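Local coordinates for clostripain-related protein (Bacteroides thetaiotaomicron, PDB 6N9J) that probably cleaves peptide bonds as a secreted C11 (clostripain-family) cysteine protease, captured here with an irreversible peptide inhibitor bound covalently, at residues W126-D130 with F158-M163. Numbering follows the deposited sequence.
Sequences WWGQD and FDACYM
The indole nitrogen NE1 of Trp127 is buried against carbon: the methyl CB of Ala160 lies 3.5 Å from it near the ring plane, and NE1 has no polar partner in the model. Beside it, Trp127 CD1 meets Phe158 CD1 at 3.9 Å. Phe158 CE1 lies over one indole face, but the five-membered ring and the Phe158 ring are inclined at 51°, an oblique pair rather than a stack. Trp127 holds CG anti to its backbone nitrogen (chi1 173°), which carries the indole across to the 158-163 segment. Met163 SD sits at the edge of the Trp127 five-membered ring, 5.3 Å from the centroid, a Met-aromatic contact; bends at chi2 and chi3 fold Met163 CE back to 3.9 Å from Trp127 CB. Phe109 packs edge-to-face with the indole, and Leu143 of helix 140-146 touches Phe158. With the indole cut back to an alanine, Phe158 and Ala160 would probably face a gap and the Met163 thioether would lose its aromatic neighbour. Ala160 and Met163 are the ends of a type II turn, with Cys161 and Tyr162 between them. Cys161 SG is covalently linked to the bound peptide, consistent with its being the nucleophile. Strand 127-130 thus meets the turn that carries Cys161 through apolar and Met-aromatic contacts, and burial of the large indole probably pays for its partnerless N-H.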
loop_
_atom_site.group_PDB
_atom_site.type_symbol
_atom_site.label_atom_id
_atom_site.label_comp_id
_atom_site.label_asym_id
_atom_site.label_seq_id
_atom_site.Cartn_x
_atom_site.Cartn_y
_atom_site.Cartn_z
ATOM N N TRP A 126 1.291 10.661 -3.296
ATOM C CA TRP A 126 2.689 10.334 -3.061
ATOM C C TRP A 126 2.852 9.199 -2.051
ATOM O O TRP A 126 1.951 8.918 -1.256
ATOM C CB TRP A 126 3.450 11.573 -2.578
ATOM C CG TRP A 126 2.831 12.232 -1.381
ATOM C CD1 TRP A 126 1.997 13.318 -1.381
ATOM C CD2 TRP A 126 2.992 11.848 -0.006
ATOM N NE1 TRP A 126 1.638 13.632 -0.093
ATOM C CE2 TRP A 126 2.232 12.746 0.769
ATOM C CE3 TRP A 126 3.715 10.840 0.646
ATOM C CZ2 TRP A 126 2.167 12.662 2.161
ATOM C CZ3 TRP A 126 3.649 10.758 2.024
ATOM C CH2 TRP A 126 2.880 11.663 2.767
ATOM N N TRP A 127 4.010 8.542 -2.082
ATOM C CA TRP A 127 4.314 7.530 -1.080
ATOM C C TRP A 127 5.619 7.858 -0.363
ATOM O O TRP A 127 6.581 8.312 -0.982
ATOM C CB TRP A 127 4.413 6.113 -1.688
ATOM C CG TRP A 127 4.896 5.127 -0.646
ATOM C CD1 TRP A 127 4.126 4.452 0.258
ATOM C CD2 TRP A 127 6.257 4.770 -0.359
ATOM N NE1 TRP A 127 4.919 3.690 1.079
ATOM C CE2 TRP A 127 6.232 3.867 0.721
ATOM C CE3 TRP A 127 7.493 5.120 -0.917
ATOM C CZ2 TRP A 127 7.392 3.300 1.246
ATOM C CZ3 TRP A 127 8.646 4.571 -0.380
ATOM C CH2 TRP A 127 8.587 3.669 0.691
ATOM N N GLY A 128 5.662 7.613 0.940
ATOM C CA GLY A 128 6.936 7.645 1.634
ATOM C C GLY A 128 7.375 9.036 2.046
ATOM O O GLY A 128 7.196 10.017 1.323
ATOM N N GLN A 129 7.941 9.122 3.238
ATOM C CA GLN A 129 8.474 10.381 3.712
ATOM C C GLN A 129 9.818 10.147 4.375
ATOM O O GLN A 129 10.015 9.154 5.077
ATOM C CB GLN A 129 7.510 11.048 4.686
ATOM C CG GLN A 129 8.000 12.386 5.198
ATOM C CD GLN A 129 7.104 12.938 6.282
ATOM O OE1 GLN A 129 6.631 12.202 7.156
ATOM N NE2 GLN A 129 6.843 14.236 6.223
ATOM N N ASP A 130 10.739 11.062 4.114
ATOM C CA ASP A 130 12.024 11.116 4.787
ATOM C C ASP A 130 12.241 12.560 5.228
ATOM O O ASP A 130 12.339 13.452 4.381
ATOM C CB ASP A 130 13.136 10.642 3.850
ATOM C CG ASP A 130 14.474 10.512 4.541
ATOM O OD1 ASP A 130 15.053 11.560 4.924
ATOM O OD2 ASP A 130 14.956 9.365 4.672
ATOM N N PHE A 158 1.470 -2.312 0.145
ATOM C CA PHE A 158 1.670 -0.990 0.698
ATOM C C PHE A 158 1.228 -0.978 2.143
ATOM O O PHE A 158 0.036 -0.961 2.443
ATOM C CB PHE A 158 0.904 0.082 -0.089
ATOM C CG PHE A 158 1.562 0.477 -1.379
ATOM C CD1 PHE A 158 2.751 1.186 -1.378
ATOM C CD2 PHE A 158 0.981 0.162 -2.589
ATOM C CE1 PHE A 158 3.365 1.569 -2.562
ATOM C CE2 PHE A 158 1.590 0.534 -3.784
ATOM C CZ PHE A 158 2.788 1.245 -3.760
ATOM N N ASP A 159 2.200 -0.985 3.042
ATOM C CA ASP A 159 1.907 -0.805 4.453
ATOM C C ASP A 159 1.969 0.698 4.750
ATOM O O ASP A 159 2.850 1.175 5.471
ATOM C CB ASP A 159 2.888 -1.598 5.326
ATOM C CG ASP A 159 2.324 -1.900 6.711
ATOM O OD1 ASP A 159 1.122 -1.650 6.934
ATOM O OD2 ASP A 159 3.080 -2.394 7.576
ATOM N N ALA A 160 1.027 1.419 4.153
ATOM C CA ALA A 160 1.011 2.872 4.095
ATOM C C ALA A 160 -0.414 3.347 3.775
ATOM O O ALA A 160 -1.167 2.638 3.101
ATOM C CB ALA A 160 1.994 3.368 3.048
ATOM N N CYS A 161 -0.778 4.536 4.259
ATOM C CA CYS A 161 -2.127 5.080 4.074
ATOM C C CYS A 161 -2.497 5.357 2.621
ATOM O O CYS A 161 -1.657 5.804 1.829
ATOM C CB CYS A 161 -2.297 6.388 4.863
ATOM S SG CYS A 161 -2.318 6.242 6.666
ATOM N N TYR A 162 -3.762 5.078 2.293
ATOM C CA TYR A 162 -4.428 5.624 1.107
ATOM C C TYR A 162 -3.870 5.120 -0.206
ATOM O O TYR A 162 -4.103 5.735 -1.244
ATOM C CB TYR A 162 -4.337 7.160 1.086
ATOM C CG TYR A 162 -4.949 7.910 2.257
ATOM C CD1 TYR A 162 -6.309 7.813 2.545
ATOM C CD2 TYR A 162 -4.175 8.765 3.035
ATOM C CE1 TYR A 162 -6.878 8.524 3.610
ATOM C CE2 TYR A 162 -4.731 9.480 4.099
ATOM C CZ TYR A 162 -6.086 9.356 4.378
ATOM O OH TYR A 162 -6.645 10.070 5.420
ATOM N N MET A 163 -3.121 4.027 -0.180
ATOM C CA MET A 163 -2.391 3.611 -1.373
ATOM C C MET A 163 -3.233 2.759 -2.321
ATOM O O MET A 163 -2.920 2.675 -3.515
ATOM C CB MET A 163 -1.108 2.853 -0.976
ATOM C CG MET A 163 -0.074 3.725 -0.253
ATOM S SD MET A 163 0.241 5.382 -0.934
ATOM C CE MET A 163 0.727 5.037 -2.591
#